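Local atomic coordinates of Iron(III) ABC transporter, periplasmic iron-compound-binding protein (Vibrio cholerae, PDB entry 3TEF), a protein that probably binds iron-loaded catecholate siderophores in the periplasm and delivers them to an ABC transporter for iron uptake. Residues Gln20-Ile25 against Phe36-Val41; Pro80-Ile85 against Pro101-Ala106. All blocks are in the same frame, centred on the assembly; numbering follows the deposited sequence.

Contact 1 of 2, residues Gln20-Ile25 against Phe36-Val41; sequences QRVVVI and FGIEPV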
loop_
_atom_site.group_PDB
_atom_site.type_symbol
_atom_site.label_atom_id
_atom_site.label_comp_id
_atom_site.label_asym_id
_atom_site.label_seq_id
_atom_site.Cartn_x
_atom_site.Cartn_y
_atom_site.Cartn_z
ATOM N N GLN A 20 -2.033 3.790 25.038
ATOM C CA GLN A 20 -0.748 4.429 25.300
ATOM C C GLN A 20 0.428 3.659 24.718
ATOM O O GLN A 20 1.428 4.253 24.304
ATOM C CB GLN A 20 -0.559 4.641 26.804
ATOM C CG GLN A 20 -1.551 5.634 27.394
ATOM C CD GLN A 20 -1.534 6.965 26.660
ATOM O OE1 GLN A 20 -2.516 7.351 26.015
ATOM N NE2 GLN A 20 -0.415 7.672 26.751
ATOM N N ARG A 21 0.304 2.340 24.695
ATOM C CA ARG A 21 1.358 1.468 24.189
ATOM C C ARG A 21 0.865 0.758 22.931
ATOM O O ARG A 21 0.001 -0.116 22.991
ATOM C CB ARG A 21 1.780 0.456 25.262
ATOM C CG ARG A 21 2.315 1.108 26.542
ATOM C CD ARG A 21 2.778 0.066 27.551
ATOM N NE ARG A 21 3.876 -0.725 27.009
ATOM C CZ ARG A 21 5.137 -0.308 26.937
ATOM N NH1 ARG A 21 5.470 0.909 27.369
ATOM N NH2 ARG A 21 6.064 -1.103 26.425
ATOM N N VAL A 22 1.396 1.167 21.789
ATOM C CA VAL A 22 0.953 0.643 20.503
ATOM C C VAL A 22 2.096 -0.119 19.843
ATOM O O VAL A 22 3.209 0.393 19.729
ATOM C CB VAL A 22 0.517 1.783 19.564
ATOM C CG1 VAL A 22 0.017 1.226 18.233
ATOM C CG2 VAL A 22 -0.540 2.634 20.237
ATOM N N VAL A 23 1.809 -1.343 19.414
ATOM C CA VAL A 23 2.758 -2.153 18.659
ATOM C C VAL A 23 2.266 -2.156 17.216
ATOM O O VAL A 23 1.068 -2.325 16.966
ATOM C CB VAL A 23 2.791 -3.596 19.207
ATOM C CG1 VAL A 23 3.521 -4.545 18.250
ATOM C CG2 VAL A 23 3.428 -3.614 20.579
ATOM N N VAL A 24 3.176 -1.959 16.267
ATOM C CA VAL A 24 2.779 -1.873 14.869
ATOM C C VAL A 24 3.563 -2.860 14.008
ATOM O O VAL A 24 4.806 -2.860 14.007
ATOM C CB VAL A 24 2.969 -0.437 14.310
ATOM C CG1 VAL A 24 2.448 -0.359 12.886
ATOM C CG2 VAL A 24 2.260 0.583 15.196
ATOM N N ILE A 25 2.833 -3.696 13.271
ATOM C CA ILE A 25 3.449 -4.559 12.273
ATOM C C ILE A 25 2.954 -4.120 10.891
ATOM O O ILE A 25 1.752 -3.947 10.688
ATOM C CB ILE A 25 3.087 -6.024 12.521
ATOM C CG1 ILE A 25 3.693 -6.463 13.862
ATOM C CG2 ILE A 25 3.630 -6.887 11.395
ATOM C CD1 ILE A 25 3.224 -7.830 14.330
ATOM N N PHE A 36 0.252 10.623 11.717
ATOM C CA PHE A 36 -0.766 11.264 12.548
ATOM C C PHE A 36 -0.253 11.566 13.961
ATOM O O PHE A 36 -1.010 11.991 14.833
ATOM C CB PHE A 36 -2.070 10.445 12.567
ATOM C CG PHE A 36 -2.884 10.579 11.304
ATOM C CD1 PHE A 36 -3.290 11.833 10.861
ATOM C CD2 PHE A 36 -3.244 9.465 10.564
ATOM C CE1 PHE A 36 -4.030 11.963 9.699
ATOM C CE2 PHE A 36 -3.975 9.586 9.401
ATOM C CZ PHE A 36 -4.376 10.836 8.969
ATOM N N GLY A 37 1.045 11.359 14.172
ATOM C CA GLY A 37 1.704 11.843 15.369
ATOM C C GLY A 37 1.762 10.884 16.536
ATOM O O GLY A 37 2.049 11.287 17.660
ATOM N N ILE A 38 1.495 9.609 16.275
ATOM C CA ILE A 38 1.534 8.592 17.324
ATOM C C ILE A 38 2.876 7.859 17.310
ATOM O O ILE A 38 3.375 7.524 16.240
ATOM C CB ILE A 38 0.407 7.553 17.118
ATOM C CG1 ILE A 38 -0.973 8.233 17.077
ATOM C CG2 ILE A 38 0.498 6.451 18.166
ATOM C CD1 ILE A 38 -1.305 9.052 18.314
ATOM N N GLU A 39 3.461 7.606 18.482
ATOM C CA GLU A 39 4.749 6.918 18.531
ATOM C C GLU A 39 4.605 5.540 19.169
ATOM O O GLU A 39 4.289 5.436 20.345
ATOM C CB GLU A 39 5.800 7.727 19.295
ATOM C CG GLU A 39 7.195 7.113 19.210
ATOM C CD GLU A 39 8.223 7.852 20.034
ATOM O OE1 GLU A 39 7.857 8.855 20.685
ATOM O OE2 GLU A 39 9.399 7.432 20.024
ATOM N N PRO A 40 4.868 4.484 18.394
ATOM C CA PRO A 40 4.692 3.105 18.874
ATOM C C PRO A 40 5.812 2.700 19.819
ATOM O O PRO A 40 6.863 3.360 19.846
ATOM C CB PRO A 40 4.800 2.275 17.597
ATOM C CG PRO A 40 5.728 3.091 16.725
ATOM C CD PRO A 40 5.352 4.538 17.002
ATOM N N VAL A 41 5.585 1.635 20.578
ATOM C CA VAL A 41 6.581 1.110 21.498
ATOM C C VAL A 41 7.403 -0.038 20.910
ATOM O O VAL A 41 8.472 -0.364 21.431
ATOM C CB VAL A 41 5.960 0.661 22.841
ATOM C CG1 VAL A 41 5.289 1.836 23.543
ATOM C CG2 VAL A 41 4.981 -0.493 22.637
HETATM O O HOH W 1 2.726 3.701 21.921
#

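Contact 2 of 2, residues Pro80-Ile85 against Pro101-Ala106; sequences PDLIVI and PTIVFA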
loop_
_atom_site.group_PDB
_atom_site.type_symbol
_atom_site.label_atom_id
_atom_site.label_comp_id
_atom_site.label_asym_id
_atom_site.label_seq_id
_atom_site.Cartn_x
_atom_site.Cartn_y
_atom_site.Cartn_z
ATOM N N PRO A 80 1.252 -4.353 25.135
ATOM C CA PRO A 80 0.553 -3.379 24.299
ATOM C C PRO A 80 -0.886 -3.143 24.736
ATOM O O PRO A 80 -1.558 -4.058 25.253
ATOM C CB PRO A 80 0.592 -4.018 22.906
ATOM C CG PRO A 80 0.737 -5.469 23.149
ATOM C CD PRO A 80 1.516 -5.618 24.428
ATOM N N ASP A 81 -1.350 -1.915 24.534
ATOM C CA ASP A 81 -2.760 -1.602 24.692
ATOM C C ASP A 81 -3.460 -1.802 23.351
ATOM O O ASP A 81 -4.668 -1.997 23.299
ATOM C CB ASP A 81 -2.947 -0.170 25.187
ATOM C CG ASP A 81 -2.281 0.071 26.526
ATOM O OD1 ASP A 81 -2.708 -0.554 27.517
ATOM O OD2 ASP A 81 -1.328 0.879 26.590
ATOM N N LEU A 82 -2.686 -1.755 22.270
ATOM C CA LEU A 82 -3.223 -1.931 20.919
ATOM C C LEU A 82 -2.133 -2.483 20.009
ATOM O O LEU A 82 -0.996 -2.028 20.054
ATOM C CB LEU A 82 -3.734 -0.604 20.361
ATOM C CG LEU A 82 -4.118 -0.595 18.871
ATOM C CD1 LEU A 82 -5.305 -1.542 18.611
ATOM C CD2 LEU A 82 -4.398 0.848 18.366
ATOM N N ILE A 83 -2.482 -3.478 19.199
ATOM C CA ILE A 83 -1.612 -3.959 18.137
ATOM C C ILE A 83 -2.269 -3.612 16.791
ATOM O O ILE A 83 -3.418 -3.956 16.542
ATOM C CB ILE A 83 -1.430 -5.469 18.209
ATOM C CG1 ILE A 83 -0.839 -5.862 19.563
ATOM C CG2 ILE A 83 -0.562 -5.968 17.064
ATOM C CD1 ILE A 83 -1.028 -7.334 19.906
ATOM N N VAL A 84 -1.547 -2.898 15.937
ATOM C CA VAL A 84 -2.037 -2.623 14.582
ATOM C C VAL A 84 -1.198 -3.381 13.564
ATOM O O VAL A 84 0.029 -3.249 13.550
ATOM C CB VAL A 84 -1.960 -1.133 14.242
ATOM C CG1 VAL A 84 -2.484 -0.898 12.828
ATOM C CG2 VAL A 84 -2.729 -0.320 15.267
ATOM N N ILE A 85 -1.840 -4.177 12.713
ATOM C CA ILE A 85 -1.097 -4.954 11.723
ATOM C C ILE A 85 -1.564 -4.667 10.296
ATOM O O ILE A 85 -2.709 -4.297 10.071
ATOM C CB ILE A 85 -1.141 -6.481 12.011
ATOM C CG1 ILE A 85 -2.532 -7.055 11.715
ATOM C CG2 ILE A 85 -0.760 -6.766 13.457
ATOM C CD1 ILE A 85 -2.643 -8.513 12.008
ATOM N N PRO A 101 -6.072 -5.995 22.157
ATOM C CA PRO A 101 -6.910 -5.597 21.027
ATOM C C PRO A 101 -6.033 -5.354 19.811
ATOM O O PRO A 101 -5.022 -4.633 19.886
ATOM C CB PRO A 101 -7.553 -4.299 21.514
ATOM C CG PRO A 101 -7.610 -4.480 23.006
ATOM C CD PRO A 101 -6.326 -5.174 23.351
ATOM N N THR A 102 -6.428 -5.960 18.699
ATOM C CA THR A 102 -5.658 -5.910 17.463
ATOM C C THR A 102 -6.557 -5.415 16.331
ATOM O O THR A 102 -7.732 -5.786 16.240
ATOM C CB THR A 102 -5.090 -7.312 17.125
ATOM O OG1 THR A 102 -4.222 -7.739 18.187
ATOM C CG2 THR A 102 -4.320 -7.292 15.819
ATOM N N ILE A 103 -6.020 -4.549 15.485
ATOM C CA ILE A 103 -6.770 -4.044 14.347
ATOM C C ILE A 103 -5.953 -4.255 13.100
ATOM O O ILE A 103 -4.727 -4.053 13.110
ATOM C CB ILE A 103 -7.055 -2.544 14.499
ATOM C CG1 ILE A 103 -8.059 -2.307 15.627
ATOM C CG2 ILE A 103 -7.554 -1.928 13.183
ATOM C CD1 ILE A 103 -8.158 -0.832 16.028
ATOM N N VAL A 104 -6.622 -4.647 12.022
ATOM C CA VAL A 104 -5.961 -4.756 10.728
ATOM C C VAL A 104 -6.121 -3.458 9.945
ATOM O O VAL A 104 -7.202 -2.876 9.892
ATOM C CB VAL A 104 -6.471 -5.949 9.900
ATOM C CG1 VAL A 104 -5.873 -5.908 8.493
ATOM C CG2 VAL A 104 -6.124 -7.247 10.590
ATOM N N PHE A 105 -5.017 -2.995 9.368
ATOM C CA PHE A 105 -4.968 -1.729 8.640
ATOM C C PHE A 105 -4.632 -2.081 7.203
ATOM O O PHE A 105 -3.508 -2.504 6.900
ATOM C CB PHE A 105 -3.879 -0.823 9.273
ATOM C CG PHE A 105 -3.767 0.554 8.655
ATOM C CD1 PHE A 105 -4.528 1.616 9.140
ATOM C CD2 PHE A 105 -2.865 0.796 7.618
ATOM C CE1 PHE A 105 -4.427 2.884 8.589
ATOM C CE2 PHE A 105 -2.765 2.074 7.052
ATOM C CZ PHE A 105 -3.549 3.113 7.546
ATOM N N ALA A 106 -5.613 -1.961 6.311
ATOM C CA ALA A 106 -5.424 -2.497 4.972
ATOM C C ALA A 106 -6.430 -1.947 3.980
ATOM O O ALA A 106 -7.535 -1.545 4.358
ATOM C CB ALA A 106 -5.524 -4.050 5.013
#

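Contact 1 of 2, residues Gln20-Ile25 against Phe36-Val41
The return from helix 27-35 to the parallel sheet brings Pro40 and Val41 against Val22 of strand 22-25. Val41 N donates to Val22 O over 2.8 Å, with an N-H...O angle of 158°. Pro40 CA also lies close to the same oxygen, at 3.2 Å. Pro40 CB sits 3.9 Å from CG2 of Val24, whose side chain also packs on helix 27-35. Val41 CG1, anti to the carbonyl carbon (chi1 -61°), lies over one face of the Arg21 guanidinium, toward its rim, 3.9 Å from Arg21 NH1. Val41 CG2 lies between Arg21 NH2 and Val23 CG2, 4.0 Å from each. The Arg21 side chain bends at its third torsion (62°), and its NE bonds to Gln78 O. A water joins the two segments: it accepts from Val22 N and donates to Gln20 O and Glu39 O, each bond 2.8 to 2.9 Å. Upstream, Gly37 with its positive phi is the C-prime residue of a Schellman motif that ends the helix. The Schellman motif, the short connection and the rejoined sheet together make the second half of a beta-alpha-beta crossover, here strand 22-25, helix 27-35 and strand 42-43.

Contact 2 of 2, residues Pro80-Ile85 against Pro101-Ala106
Leu82 and Ile103 meet by their ends on one face of the sheet, CD1 to CD1 at 3.9 Å, with the side chains set at a slant. Leu82 CG is anti to the backbone N (chi1 171°), and its CD1 also comes within 3.4 Å of Pro101 O. Val84 lies on the same face. Its CG1 touches Phe105 CB at 3.8 Å, while the Phe105 ring leads away to helices 27-35 and 113-128. On the other face Thr102 lies beside Ile83. Thr102 OG1 approaches both CB and CD1 of Ile83 at 3.6 Å, but its stronger hydrogen bond goes to Ala100 O, with a weak one to Leu96 O. Farther along this face, Ile85 CG1 meets Val104 CG2 at 3.8 Å. Ile85 CG1 stands between its own backbone N and carbonyl carbon (chi1 72°), which directs the chain toward Val104. Between the two faces, four backbone bonds join the parallel segments. Ile83 N donates to Pro101 O, Ile103 N to Ile83 O, Ile85 N to Ile103 O, and Phe105 N to Ile85 O, at 2.7 Å. The CA-H groups of Thr102 and Val104 add contacts to the two isoleucine carbonyls. The chemistry thus divides: most main-chain polar groups at the contact pair within the sheet, while Thr102 O is taken by the hydroxyls of Thr13 and Tyr93, and mostly aliphatic groups cover both faces.

In the fold
Both contacts belong to one four-stranded parallel sheet, ordered 42-43, 22-25, 82-85, 102-104. Strands 22-25 and 82-85 are neighbours, so the two contacts adjoin, with centres about 10 Å apart. Arg21 O probably accepts from Asp81 N, and Ile25 N probably donates to Val84 O. Contact 2 is buried and joins strand 82-85 to strand 102-104 at one edge of the sheet by regular strand pairing. Contact 1 is only partly buried. There a loop meets strand 22-25 nearly at right angles, with a single direct hydrogen bond and a water between the segments. Helix 27-35 packs on Val24 and Ile38 of contact 1 and on Val84 and Phe105 of contact 2.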